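Local coordinates for protein acyl-CoA dehydrogenase (Bacillus anthracis, PDB 3OWA) that binds flavin-adenine dinucleotide and, as an acyl-CoA dehydrogenase, probably catalyses flavin-dependent alpha,beta-dehydrogenation of acyl-CoA thioesters, at residues K136-L141 with K247-G252; V198-D203 with S208-E213; V500-A505 with Q537-E542; Y531-C536 with T574-I579. All coordinates share one frame; numbering follows the deposited sequence. Where two conformers were deposited one is given.

Contact 1: K136-L141 with K247-G252; sequences KKYLPL and KENLLG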
loop_
_atom_site.group_PDB
_atom_site.type_symbol
_atom_site.label_atom_id
_atom_site.label_comp_id
_atom_site.label_asym_id
_atom_site.label_seq_id
_atom_site.Cartn_x
_atom_site.Cartn_y
_atom_site.Cartn_z
ATOM N N LYS A 136 35.612 -23.371 13.287
ATOM C CA LYS A 136 36.144 -23.311 14.653
ATOM C C LYS A 136 36.700 -21.949 14.974
ATOM O O LYS A 136 36.630 -21.513 16.106
ATOM C CB LYS A 136 37.193 -24.407 14.933
ATOM C CG LYS A 136 36.574 -25.787 15.018
ATOM C CD LYS A 136 37.389 -26.727 15.906
ATOM C CE LYS A 136 36.713 -26.989 17.273
ATOM N NZ LYS A 136 35.381 -27.713 17.190
ATOM N N LYS A 137 37.237 -21.273 13.966
ATOM C CA LYS A 137 37.661 -19.898 14.109
ATOM C C LYS A 137 36.481 -18.930 14.334
ATOM O O LYS A 137 36.453 -18.235 15.351
ATOM C CB LYS A 137 38.472 -19.469 12.882
ATOM C CG LYS A 137 39.109 -18.078 12.951
ATOM C CD LYS A 137 40.419 -18.084 12.188
ATOM C CE LYS A 137 40.563 -16.983 11.157
ATOM N NZ LYS A 137 41.124 -15.681 11.620
ATOM N N TYR A 138 35.528 -18.864 13.398
ATOM C CA TYR A 138 34.575 -17.739 13.397
ATOM C C TYR A 138 33.338 -17.961 14.248
ATOM O O TYR A 138 32.917 -17.052 14.945
ATOM C CB TYR A 138 34.217 -17.263 11.973
ATOM C CG TYR A 138 35.389 -16.593 11.275
ATOM C CD1 TYR A 138 36.188 -17.302 10.367
ATOM C CD2 TYR A 138 35.726 -15.260 11.543
ATOM C CE1 TYR A 138 37.294 -16.699 9.727
ATOM C CE2 TYR A 138 36.830 -14.640 10.914
ATOM C CZ TYR A 138 37.602 -15.372 10.009
ATOM O OH TYR A 138 38.678 -14.803 9.377
ATOM N N LEU A 139 32.801 -19.171 14.241
ATOM C CA LEU A 139 31.490 -19.428 14.861
ATOM C C LEU A 139 31.366 -19.177 16.375
ATOM O O LEU A 139 30.364 -18.584 16.795
ATOM C CB LEU A 139 30.938 -20.790 14.483
ATOM C CG LEU A 139 30.691 -20.961 12.987
ATOM C CD1 LEU A 139 30.114 -22.328 12.766
ATOM C CD2 LEU A 139 29.727 -19.894 12.459
ATOM N N PRO A 140 32.373 -19.618 17.192
ATOM C CA PRO A 140 32.266 -19.401 18.638
ATOM C C PRO A 140 32.066 -17.933 18.970
ATOM O O PRO A 140 31.369 -17.602 19.903
ATOM C CB PRO A 140 33.623 -19.897 19.188
ATOM C CG PRO A 140 34.058 -20.960 18.201
ATOM C CD PRO A 140 33.515 -20.495 16.850
ATOM N N LEU A 141 32.657 -17.063 18.175
ATOM C CA LEU A 141 32.604 -15.643 18.405
ATOM C C LEU A 141 31.291 -15.031 17.869
ATOM O O LEU A 141 30.686 -14.172 18.518
ATOM C CB LEU A 141 33.795 -15.015 17.709
ATOM C CG LEU A 141 35.174 -15.519 18.161
ATOM C CD1 LEU A 141 36.159 -15.320 17.004
ATOM C CD2 LEU A 141 35.625 -14.756 19.458
ATOM N N LYS A 247 44.210 -16.226 1.697
ATOM C CA LYS A 247 43.783 -17.242 0.743
ATOM C C LYS A 247 42.815 -18.253 1.384
ATOM O O LYS A 247 41.884 -18.714 0.747
ATOM C CB LYS A 247 45.050 -17.942 0.200
ATOM C CG LYS A 247 44.819 -18.984 -0.826
ATOM C CD LYS A 247 46.120 -19.723 -1.136
ATOM C CE LYS A 247 46.585 -20.587 0.026
ATOM N NZ LYS A 247 47.604 -21.529 -0.486
ATOM N N GLU A 248 43.045 -18.580 2.650
ATOM C CA GLU A 248 42.242 -19.557 3.369
ATOM C C GLU A 248 40.854 -19.017 3.797
ATOM O O GLU A 248 40.024 -19.772 4.345
ATOM C CB GLU A 248 43.007 -20.075 4.600
ATOM C CG GLU A 248 43.325 -19.008 5.667
ATOM C CD GLU A 248 44.744 -18.377 5.549
ATOM O OE1 GLU A 248 45.391 -18.431 4.446
ATOM O OE2 GLU A 248 45.187 -17.797 6.590
ATOM N N ASN A 249 40.612 -17.727 3.555
ATOM C CA ASN A 249 39.293 -17.146 3.787
ATOM C C ASN A 249 38.349 -17.262 2.618
ATOM O O ASN A 249 37.190 -16.830 2.720
ATOM C CB ASN A 249 39.408 -15.709 4.265
ATOM C CG ASN A 249 39.696 -15.635 5.721
ATOM O OD1 ASN A 249 40.491 -16.414 6.235
ATOM N ND2 ASN A 249 39.063 -14.707 6.412
ATOM N N LEU A 250 38.809 -17.844 1.510
ATOM C CA LEU A 250 37.882 -18.240 0.452
ATOM C C LEU A 250 36.799 -19.183 1.032
ATOM O O LEU A 250 37.118 -20.153 1.738
ATOM C CB LEU A 250 38.613 -18.917 -0.697
ATOM C CG LEU A 250 37.685 -19.474 -1.790
ATOM C CD1 LEU A 250 37.278 -18.376 -2.750
ATOM C CD2 LEU A 250 38.384 -20.604 -2.532
ATOM N N LEU A 251 35.532 -18.869 0.783
ATOM C CA LEU A 251 34.416 -19.661 1.298
ATOM C C LEU A 251 33.837 -20.525 0.173
ATOM O O LEU A 251 33.364 -20.001 -0.824
ATOM C CB LEU A 251 33.344 -18.719 1.869
ATOM C CG LEU A 251 32.180 -19.300 2.648
ATOM C CD1 LEU A 251 32.633 -19.916 3.963
ATOM C CD2 LEU A 251 31.122 -18.178 2.896
ATOM N N GLY A 252 33.891 -21.851 0.317
ATOM C CA GLY A 252 33.401 -22.743 -0.732
ATOM C C GLY A 252 34.430 -22.828 -1.854
ATOM O O GLY A 252 35.635 -22.643 -1.634
#
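N249 ND2 donates to Y138 OH where helix 132-144 of the helical N-terminal domain meets the beta domain of the acyl-CoA dehydrogenase fold, a junction that other bonds secure as well. The second segment begins with a 3-10 turn, K247 to N249, in which L250 N bonds back to K247 O at 3.3 Å. The turn also offers its backbone to the helix: E248 O, together with L250 O just after it, accepts from Q134 NE2.

N249 does the touching. Its CG stands anti to the carbonyl carbon (chi1 -81°), and from there the buried amide meets the tyrosine hydroxyl. Beyond it L250 and L251 leave the turn in extended form and turn to the sheet, where L251 packs on A209 and I197.

Asparagine fits this corner because ND2 can donate twice: one bond goes to Y138 and the other to I211 O of strand 206-213. Tyrosine fits because it spans a wide gap, the CA atoms of Y138 and N249 being 10.7 Å apart, while its hydroxyl also bonds E213 OE1. With N249 and E213 both gripping the buried oxygen, the phenol is held at its end, and on one face of its ring K137 CG lies 3.9 Å above the plane. Ring and amide planes stand 83° apart, and N249 ND2 reaches Y138 OH at 3.0 Å, the oxygen lying 17° out of the amide plane.

Contact 2: V198-D203 with S208-E213; sequences VYAKID and SAFIVE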
loop_
_atom_site.group_PDB
_atom_site.type_symbol
_atom_site.label_atom_id
_atom_site.label_comp_id
_atom_site.label_asym_id
_atom_site.label_seq_id
_atom_site.Cartn_x
_atom_site.Cartn_y
_atom_site.Cartn_z
ATOM N N VAL A 198 31.729 -11.560 1.655
ATOM C CA VAL A 198 31.786 -10.722 0.455
ATOM C C VAL A 198 31.868 -11.576 -0.825
ATOM O O VAL A 198 32.652 -12.508 -0.906
ATOM C CB VAL A 198 33.049 -9.857 0.501
ATOM C CG1 VAL A 198 33.181 -9.030 -0.771
ATOM C CG2 VAL A 198 33.075 -8.969 1.800
ATOM N N TYR A 199 31.114 -11.227 -1.858
ATOM C CA TYR A 199 31.198 -11.959 -3.116
ATOM C C TYR A 199 31.966 -11.129 -4.102
ATOM O O TYR A 199 31.742 -9.914 -4.178
ATOM C CB TYR A 199 29.789 -12.145 -3.665
ATOM C CG TYR A 199 28.982 -13.161 -2.917
ATOM C CD1 TYR A 199 28.943 -14.502 -3.347
ATOM C CD2 TYR A 199 28.217 -12.796 -1.812
ATOM C CE1 TYR A 199 28.157 -15.450 -2.678
ATOM C CE2 TYR A 199 27.438 -13.748 -1.140
ATOM C CZ TYR A 199 27.404 -15.053 -1.571
ATOM O OH TYR A 199 26.583 -15.956 -0.882
ATOM N N ALA A 200 32.878 -11.769 -4.858
ATOM C CA ALA A 200 33.742 -11.066 -5.806
ATOM C C ALA A 200 34.115 -12.054 -6.905
ATOM O O ALA A 200 34.019 -13.258 -6.691
ATOM C CB ALA A 200 35.015 -10.560 -5.130
ATOM N N LYS A 201 34.538 -11.559 -8.060
ATOM C CA LYS A 201 34.942 -12.456 -9.142
ATOM C C LYS A 201 36.460 -12.577 -9.217
ATOM O O LYS A 201 37.139 -11.602 -9.518
ATOM C CB LYS A 201 34.359 -12.021 -10.494
ATOM C CG LYS A 201 32.855 -12.127 -10.545
ATOM C CD LYS A 201 32.307 -11.690 -11.910
ATOM C CE LYS A 201 30.786 -11.874 -11.931
ATOM N NZ LYS A 201 30.235 -11.546 -13.298
ATOM N N ILE A 202 36.974 -13.777 -8.918
ATOM C CA ILE A 202 38.415 -14.066 -9.026
ATOM C C ILE A 202 38.869 -13.871 -10.462
ATOM O O ILE A 202 38.255 -14.408 -11.350
ATOM C CB ILE A 202 38.760 -15.461 -8.483
ATOM C CG1 ILE A 202 38.509 -15.463 -6.966
ATOM C CG2 ILE A 202 40.238 -15.831 -8.822
ATOM C CD1 ILE A 202 38.469 -16.813 -6.300
ATOM N N ASP A 203 39.907 -13.059 -10.668
ATOM C CA ASP A 203 40.359 -12.619 -11.999
ATOM C C ASP A 203 39.249 -11.994 -12.833
ATOM O O ASP A 203 39.330 -11.957 -14.055
ATOM C CB ASP A 203 41.035 -13.770 -12.781
ATOM C CG ASP A 203 42.218 -14.367 -12.032
ATOM O OD1 ASP A 203 42.470 -15.579 -12.214
ATOM O OD2 ASP A 203 42.883 -13.642 -11.246
ATOM N N SER A 208 32.794 -15.829 -6.545
ATOM C CA SER A 208 33.243 -16.570 -5.353
ATOM C C SER A 208 32.941 -15.817 -4.041
ATOM O O SER A 208 32.805 -14.630 -4.069
ATOM C CB SER A 208 34.775 -16.818 -5.441
ATOM O OG SER A 208 35.128 -17.483 -6.647
ATOM N N ALA A 209 32.833 -16.516 -2.915
ATOM C CA ALA A 209 32.558 -15.859 -1.641
ATOM C C ALA A 209 33.805 -15.843 -0.780
ATOM O O ALA A 209 34.626 -16.762 -0.878
ATOM C CB ALA A 209 31.402 -16.557 -0.919
ATOM N N PHE A 210 33.937 -14.815 0.072
ATOM C CA PHE A 210 35.129 -14.627 0.922
ATOM C C PHE A 210 34.708 -14.174 2.296
ATOM O O PHE A 210 33.760 -13.386 2.433
ATOM C CB PHE A 210 36.032 -13.520 0.368
ATOM C CG PHE A 210 36.603 -13.815 -1.002
ATOM C CD1 PHE A 210 37.855 -14.393 -1.125
ATOM C CD2 PHE A 210 35.902 -13.497 -2.145
ATOM C CE1 PHE A 210 38.415 -14.671 -2.387
ATOM C CE2 PHE A 210 36.439 -13.759 -3.424
ATOM C CZ PHE A 210 37.713 -14.363 -3.532
ATOM N N ILE A 211 35.394 -14.670 3.320
ATOM C CA ILE A 211 35.210 -14.124 4.667
ATOM C C ILE A 211 36.197 -12.970 4.820
ATOM O O ILE A 211 37.434 -13.127 4.675
ATOM C CB ILE A 211 35.456 -15.183 5.741
ATOM C CG1 ILE A 211 34.547 -16.396 5.508
ATOM C CG2 ILE A 211 35.380 -14.562 7.160
ATOM C CD1 ILE A 211 35.035 -17.709 6.202
ATOM N N VAL A 212 35.658 -11.776 5.026
ATOM C CA VAL A 212 36.483 -10.590 5.028
ATOM C C VAL A 212 36.285 -9.919 6.383
ATOM O O VAL A 212 35.169 -9.516 6.716
ATOM C CB VAL A 212 36.053 -9.614 3.922
ATOM C CG1 VAL A 212 36.909 -8.321 3.989
ATOM C CG2 VAL A 212 36.154 -10.290 2.546
ATOM N N GLU A 213 37.365 -9.791 7.143
ATOM C CA GLU A 213 37.324 -9.052 8.401
ATOM C C GLU A 213 37.417 -7.544 8.176
ATOM O O GLU A 213 38.185 -7.063 7.313
ATOM C CB GLU A 213 38.454 -9.549 9.309
ATOM C CG GLU A 213 38.244 -11.003 9.719
ATOM C CD GLU A 213 39.311 -11.519 10.695
ATOM O OE1 GLU A 213 39.520 -12.751 10.772
ATOM O OE2 GLU A 213 39.946 -10.701 11.386
#
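F210 lays one edge of its side chain along strand 195-202. Its CB lies 3.8 Å from V198 O; with CG anti to the carbonyl carbon (chi1 -63°), the ring runs alongside the neighbouring strand, and the same oxygen sits in the ring plane at the edge, 3.6 Å from F210 CD2. Farther out, F210 CE2 comes to 3.9 Å from A200 CB. At the tip, F210 CZ touches I202 CG1, which also lies at the edge and in the ring plane, with I202 CD1 close behind. A flat aromatic suits this place because it spans two alternate residues, A200 being small enough to leave it room.

The two strands form an antiparallel beta hairpin within the beta domain of the acyl-CoA dehydrogenase fold. V198 with F210 and A200 with S208 are hydrogen-bonded pairs, four bonds in all; V198 N to F210 O, at 2.8 Å, lies in the carbonyl plane. Y199 with A209 is the non-hydrogen-bonded pair between them. Here the side chains turn to the other face of the sheet, and the A209 methyl lies over one face of the Y199 ring, a CH-pi contact 4.2 Å from the centroid. The Y199 hydroxyl bonds Y151 OH, and the Y199 side chain lies about 7 Å from the bound FAD.

Past F210, V212 returns to the first face, where V198 CG2 and V212 CG2 press together at 3.4 Å, tighter than ordinary van der Waals contact. At the other end, I202 CD1 lies 3.4 Å from S208 OG, a hydroxyl bonded to H206 O and G255 N.

Contact 3: V500-A505 with Q537-E542; sequences VSNLYA and QEAFNE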
loop_
_atom_site.group_PDB
_atom_site.type_symbol
_atom_site.label_atom_id
_atom_site.label_comp_id
_atom_site.label_asym_id
_atom_site.label_seq_id
_atom_site.Cartn_x
_atom_site.Cartn_y
_atom_site.Cartn_z
ATOM N N VAL A 500 -0.448 -20.193 -7.252
ATOM C CA VAL A 500 0.210 -21.175 -6.406
ATOM C C VAL A 500 0.322 -20.601 -4.983
ATOM O O VAL A 500 0.127 -21.326 -3.984
ATOM C CB VAL A 500 1.620 -21.523 -6.962
ATOM C CG1 VAL A 500 2.386 -22.448 -5.991
ATOM C CG2 VAL A 500 1.505 -22.137 -8.385
ATOM N N SER A 501 0.612 -19.304 -4.889
ATOM C CA SER A 501 0.778 -18.690 -3.582
ATOM C C SER A 501 -0.563 -18.730 -2.808
ATOM O O SER A 501 -0.617 -19.150 -1.653
ATOM C CB SER A 501 1.247 -17.257 -3.717
ATOM O OG SER A 501 1.347 -16.713 -2.416
ATOM N N ASN A 502 -1.642 -18.321 -3.457
ATOM C CA ASN A 502 -2.956 -18.365 -2.811
ATOM C C ASN A 502 -3.342 -19.765 -2.414
ATOM O O ASN A 502 -3.851 -19.978 -1.327
ATOM C CB ASN A 502 -4.030 -17.748 -3.708
ATOM C CG ASN A 502 -4.121 -16.243 -3.538
ATOM O OD1 ASN A 502 -3.513 -15.658 -2.641
ATOM N ND2 ASN A 502 -4.874 -15.613 -4.402
ATOM N N LEU A 503 -3.069 -20.722 -3.294
ATOM C CA LEU A 503 -3.329 -22.131 -2.993
ATOM C C LEU A 503 -2.598 -22.658 -1.730
ATOM O O LEU A 503 -3.204 -23.313 -0.866
ATOM C CB LEU A 503 -3.037 -22.986 -4.240
ATOM C CG LEU A 503 -2.868 -24.455 -3.922
ATOM C CD1 LEU A 503 -4.244 -25.080 -3.840
ATOM C CD2 LEU A 503 -1.962 -25.146 -4.936
ATOM N N TYR A 504 -1.307 -22.362 -1.632
ATOM C CA TYR A 504 -0.484 -22.738 -0.477
ATOM C C TYR A 504 -0.995 -22.127 0.834
ATOM O O TYR A 504 -1.058 -22.798 1.867
ATOM C CB TYR A 504 0.998 -22.346 -0.714
ATOM C CG TYR A 504 1.977 -22.910 0.291
ATOM C CD1 TYR A 504 2.050 -24.291 0.528
ATOM C CD2 TYR A 504 2.825 -22.075 1.006
ATOM C CE1 TYR A 504 2.946 -24.824 1.448
ATOM C CE2 TYR A 504 3.736 -22.594 1.928
ATOM C CZ TYR A 504 3.787 -23.979 2.141
ATOM O OH TYR A 504 4.679 -24.493 3.060
ATOM N N ALA A 505 -1.350 -20.856 0.804
ATOM C CA ALA A 505 -1.908 -20.227 2.000
ATOM C C ALA A 505 -3.280 -20.834 2.380
ATOM O O ALA A 505 -3.544 -21.107 3.563
ATOM C CB ALA A 505 -2.027 -18.717 1.785
ATOM N N GLN A 537 -12.627 -18.112 0.683
ATOM C CA GLN A 537 -13.550 -17.530 -0.259
ATOM C C GLN A 537 -12.876 -16.438 -1.089
ATOM O O GLN A 537 -12.957 -16.441 -2.332
ATOM C CB GLN A 537 -14.782 -16.978 0.456
ATOM C CG GLN A 537 -15.730 -16.319 -0.495
ATOM C CD GLN A 537 -17.189 -16.497 -0.104
ATOM O OE1 GLN A 537 -17.690 -17.620 -0.005
ATOM N NE2 GLN A 537 -17.873 -15.383 0.122
ATOM N N GLU A 538 -12.217 -15.499 -0.405
ATOM C CA GLU A 538 -11.571 -14.393 -1.120
ATOM C C GLU A 538 -10.331 -14.774 -1.927
ATOM O O GLU A 538 -10.152 -14.281 -3.036
ATOM C CB GLU A 538 -11.284 -13.215 -0.181
ATOM C CG GLU A 538 -12.563 -12.369 0.105
ATOM C CD GLU A 538 -12.565 -11.679 1.486
ATOM O OE1 GLU A 538 -13.575 -11.023 1.854
ATOM O OE2 GLU A 538 -11.565 -11.814 2.225
ATOM N N ALA A 539 -9.489 -15.649 -1.380
ATOM C CA ALA A 539 -8.297 -16.134 -2.096
ATOM C C ALA A 539 -8.689 -16.963 -3.331
ATOM O O ALA A 539 -8.025 -16.900 -4.365
ATOM C CB ALA A 539 -7.430 -16.968 -1.183
ATOM N N PHE A 540 -9.754 -17.751 -3.201
ATOM C CA PHE A 540 -10.256 -18.542 -4.335
ATOM C C PHE A 540 -10.824 -17.668 -5.451
ATOM O O PHE A 540 -10.589 -17.936 -6.628
ATOM C CB PHE A 540 -11.314 -19.536 -3.879
ATOM C CG PHE A 540 -11.661 -20.554 -4.928
ATOM C CD1 PHE A 540 -10.806 -21.633 -5.175
ATOM C CD2 PHE A 540 -12.827 -20.428 -5.678
ATOM C CE1 PHE A 540 -11.128 -22.601 -6.146
ATOM C CE2 PHE A 540 -13.157 -21.388 -6.664
ATOM C CZ PHE A 540 -12.313 -22.469 -6.891
ATOM N N ASN A 541 -11.570 -16.628 -5.060
ATOM C CA ASN A 541 -11.953 -15.549 -5.976
ATOM C C ASN A 541 -10.772 -14.956 -6.761
ATOM O O ASN A 541 -10.822 -14.882 -8.000
ATOM C CB ASN A 541 -12.784 -14.461 -5.243
ATOM C CG ASN A 541 -14.205 -14.958 -4.867
ATOM O OD1 ASN A 541 -14.676 -15.985 -5.368
ATOM N ND2 ASN A 541 -14.890 -14.204 -3.998
ATOM N N GLU A 542 -9.694 -14.581 -6.071
ATOM C CA GLU A 542 -8.476 -14.131 -6.775
ATOM C C GLU A 542 -7.889 -15.180 -7.741
ATOM O O GLU A 542 -7.468 -14.828 -8.856
ATOM C CB GLU A 542 -7.383 -13.694 -5.790
ATOM C CG GLU A 542 -7.867 -12.593 -4.851
ATOM C CD GLU A 542 -6.835 -12.136 -3.838
ATOM O OE1 GLU A 542 -5.722 -12.717 -3.812
ATOM O OE2 GLU A 542 -7.146 -11.184 -3.065
#
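N502 ND2 donates to E542 OE1 at 3.1 Å, a side-chain hydrogen bond between two neighbouring helix segments of the all-helical C-terminal region. Segment 500-505 belongs to helix 490-520 and 537-542 to helix 526-554; the second lies one connection further along the chain, and the two sit side by side as members of a helical bundle.

The bond is nearly straight, with an angle of 160° at the hydrogen. The carboxylate oxygen lies close to the amide plane of N502, as a planar N-H donor favours, but it is met on its anti side and somewhat out of the carboxylate plane. Amide and carboxylate are turned 41° against each other, and the two side chains cross at about a right angle. E542 stretches out beyond CG, yet its CB is also near, 3.5 Å from N502 ND2, so the root of the glutamate also packs against the nitrogen that its carboxylate holds.

The helices come very close at N502 and A539, whose CA atoms are 5.8 Å apart. Alanine suits such a near approach because its methyl takes little room and can sit against the asparagine amide without a longer chain in the way. N502 is short enough to fit between the backbones and polar enough to use the acid one turn beyond A539, where E542 faces solvent. Elsewhere the same segments turn to other helices: L503 packs on A467 and F540 on I470, both of helix 458-482. The alanine methyl sits over the flat face of the N502 amide, with N502 CG 4.1 Å from A539 CB.

Contact 4: Y531-C536 with T574-I579; sequences YTEVFC and TPLNVI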
loop_
_atom_site.group_PDB
_atom_site.type_symbol
_atom_site.label_atom_id
_atom_site.label_comp_id
_atom_site.label_asym_id
_atom_site.label_seq_id
_atom_site.Cartn_x
_atom_site.Cartn_y
_atom_site.Cartn_z
ATOM N N TYR A 531 -11.692 -17.691 10.185
ATOM C CA TYR A 531 -10.572 -17.154 9.394
ATOM C C TYR A 531 -10.500 -17.929 8.098
ATOM O O TYR A 531 -10.351 -17.351 7.038
ATOM C CB TYR A 531 -9.216 -17.338 10.099
ATOM C CG TYR A 531 -8.939 -16.511 11.337
ATOM C CD1 TYR A 531 -9.422 -15.207 11.457
ATOM C CD2 TYR A 531 -8.156 -17.027 12.369
ATOM C CE1 TYR A 531 -9.133 -14.441 12.569
ATOM C CE2 TYR A 531 -7.856 -16.258 13.509
ATOM C CZ TYR A 531 -8.380 -14.975 13.605
ATOM O OH TYR A 531 -8.131 -14.195 14.708
ATOM N N THR A 532 -10.608 -19.256 8.217
ATOM C CA THR A 532 -10.476 -20.175 7.087
ATOM C C THR A 532 -11.554 -19.999 6.022
ATOM O O THR A 532 -11.222 -19.928 4.827
ATOM C CB THR A 532 -10.405 -21.640 7.583
ATOM O OG1 THR A 532 -9.278 -21.750 8.451
ATOM C CG2 THR A 532 -10.212 -22.613 6.425
ATOM N N GLU A 533 -12.823 -19.913 6.443
ATOM C CA GLU A 533 -13.942 -19.696 5.512
ATOM C C GLU A 533 -13.799 -18.400 4.727
ATOM O O GLU A 533 -13.958 -18.359 3.499
ATOM C CB GLU A 533 -15.261 -19.673 6.286
ATOM C CG GLU A 533 -15.696 -21.066 6.723
ATOM C CD GLU A 533 -16.824 -21.059 7.736
ATOM O OE1 GLU A 533 -17.054 -20.017 8.404
ATOM O OE2 GLU A 533 -17.490 -22.109 7.859
ATOM N N VAL A 534 -13.472 -17.347 5.465
ATOM C CA VAL A 534 -13.401 -16.007 4.936
ATOM C C VAL A 534 -12.170 -15.877 4.014
ATOM O O VAL A 534 -12.290 -15.370 2.900
ATOM C CB VAL A 534 -13.360 -15.001 6.134
ATOM C CG1 VAL A 534 -12.642 -13.744 5.783
ATOM C CG2 VAL A 534 -14.805 -14.736 6.653
ATOM N N PHE A 535 -11.015 -16.362 4.461
ATOM C CA PHE A 535 -9.801 -16.237 3.644
ATOM C C PHE A 535 -9.940 -17.069 2.353
ATOM O O PHE A 535 -9.599 -16.603 1.259
ATOM C CB PHE A 535 -8.523 -16.655 4.406
ATOM C CG PHE A 535 -7.294 -16.673 3.535
ATOM C CD1 PHE A 535 -6.623 -15.500 3.257
ATOM C CD2 PHE A 535 -6.856 -17.853 2.930
ATOM C CE1 PHE A 535 -5.508 -15.489 2.417
ATOM C CE2 PHE A 535 -5.755 -17.875 2.092
ATOM C CZ PHE A 535 -5.054 -16.683 1.849
ATOM N N CYS A 536 -10.421 -18.297 2.506
ATOM C CA CYS A 536 -10.574 -19.195 1.356
ATOM C C CYS A 536 -11.481 -18.643 0.272
ATOM O O CYS A 536 -11.129 -18.665 -0.910
ATOM C CB CYS A 536 -11.036 -20.574 1.795
ATOM S SG CYS A 536 -9.645 -21.531 2.386
ATOM N N THR A 574 -21.412 -22.787 -3.785
ATOM C CA THR A 574 -22.328 -21.877 -3.114
ATOM C C THR A 574 -21.533 -20.922 -2.249
ATOM O O THR A 574 -21.039 -21.312 -1.209
ATOM C CB THR A 574 -23.352 -22.600 -2.226
ATOM O OG1 THR A 574 -24.178 -23.436 -3.042
ATOM C CG2 THR A 574 -24.244 -21.576 -1.495
ATOM N N PRO A 575 -21.441 -19.655 -2.667
ATOM C CA PRO A 575 -20.654 -18.690 -1.926
ATOM C C PRO A 575 -21.237 -18.450 -0.530
ATOM O O PRO A 575 -22.427 -18.647 -0.318
ATOM C CB PRO A 575 -20.741 -17.433 -2.799
ATOM C CG PRO A 575 -22.052 -17.562 -3.485
ATOM C CD PRO A 575 -22.173 -19.033 -3.780
ATOM N N LEU A 576 -20.375 -18.081 0.415
ATOM C CA LEU A 576 -20.769 -17.742 1.779
ATOM C C LEU A 576 -21.024 -16.266 1.911
ATOM O O LEU A 576 -20.538 -15.472 1.103
ATOM C CB LEU A 576 -19.652 -18.091 2.749
ATOM C CG LEU A 576 -19.101 -19.514 2.734
ATOM C CD1 LEU A 576 -17.820 -19.542 3.572
ATOM C CD2 LEU A 576 -20.155 -20.516 3.250
ATOM N N ASN A 577 -21.787 -15.909 2.938
ATOM C CA ASN A 577 -21.952 -14.523 3.371
ATOM C C ASN A 577 -20.888 -14.196 4.428
ATOM O O ASN A 577 -20.991 -14.615 5.580
ATOM C CB ASN A 577 -23.376 -14.315 3.930
ATOM C CG ASN A 577 -23.614 -12.907 4.433
ATOM O OD1 ASN A 577 -22.834 -11.981 4.160
ATOM N ND2 ASN A 577 -24.703 -12.735 5.189
ATOM N N VAL A 578 -19.859 -13.446 4.025
ATOM C CA VAL A 578 -18.700 -13.273 4.906
ATOM C C VAL A 578 -18.876 -12.087 5.865
ATOM O O VAL A 578 -18.126 -11.950 6.851
ATOM C CB VAL A 578 -17.367 -13.136 4.114
ATOM C CG1 VAL A 578 -17.060 -14.427 3.354
ATOM C CG2 VAL A 578 -17.398 -11.929 3.194
ATOM N N ILE A 579 -19.881 -11.256 5.587
ATOM C CA ILE A 579 -20.042 -10.019 6.320
ATOM C C ILE A 579 -20.291 -10.296 7.812
ATOM O O ILE A 579 -19.534 -9.779 8.653
ATOM C CB ILE A 579 -21.011 -9.006 5.625
ATOM C CG1 ILE A 579 -20.347 -8.438 4.357
ATOM C CG2 ILE A 579 -21.366 -7.871 6.555
ATOM C CD1 ILE A 579 -21.285 -7.623 3.449
#
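E533 and L576 cross at about a right angle, and the carbon part of the glutamate supplies the meeting surface: L576 CD1 rests 3.7 Å from E533 CB and 4.1 Å from E533 CG. With CG anti to the carbonyl carbon (chi1 -75°) and the chain extended beyond it, the glutamate can give its methylenes to leucine while its carboxylate reaches a salt bridge with K581. A long acidic residue thus serves an apolar neighbour and a charged one at once.

V534 and V578 meet at a slant, one branched side chain against another. One V534 methyl, CG2, does the touching, 3.9 Å from V578 CB and 4.0 Å from V578 CG1. Valines suit the site because the backbones are close here, with CA atoms 6.0 Å apart, and bulk placed at CB fills the gap without a long reach.

Between L576 and V578, N577 stands at the N-cap of helix 578-592, its OD1 accepting weakly from I579 N at 3.4 Å. P575 and V578 also pack on I552 and E549 of the second subunit. The arrangement is a capped helix start laid against helix 526-554, joining the C-terminal helices of the bundle beside the dimer partner.

Overall arrangement
The four contacts form two pairs on opposite sides of the chain's centre. Contacts 1 and 2, with centres 13 Å apart, both reach the same sheet of the beta domain, contact 1 joining it to the helical N-terminal domain; Y138 OH meets E213 OE1 at 2.6 Å and L251 N meets A209 O at 2.8 Å. Y199 places contact 2 near the flavin cofactor. Contacts 3 and 4, 12 Å apart between centres, both use helix 526-554; Q537 OE1 accepts from L576 N at 2.8 Å, and A505 packs on F535. Their segments interleave along the chain. Between the pairs, contacts 2 and 3 remain about 24 Å apart at their nearest atoms.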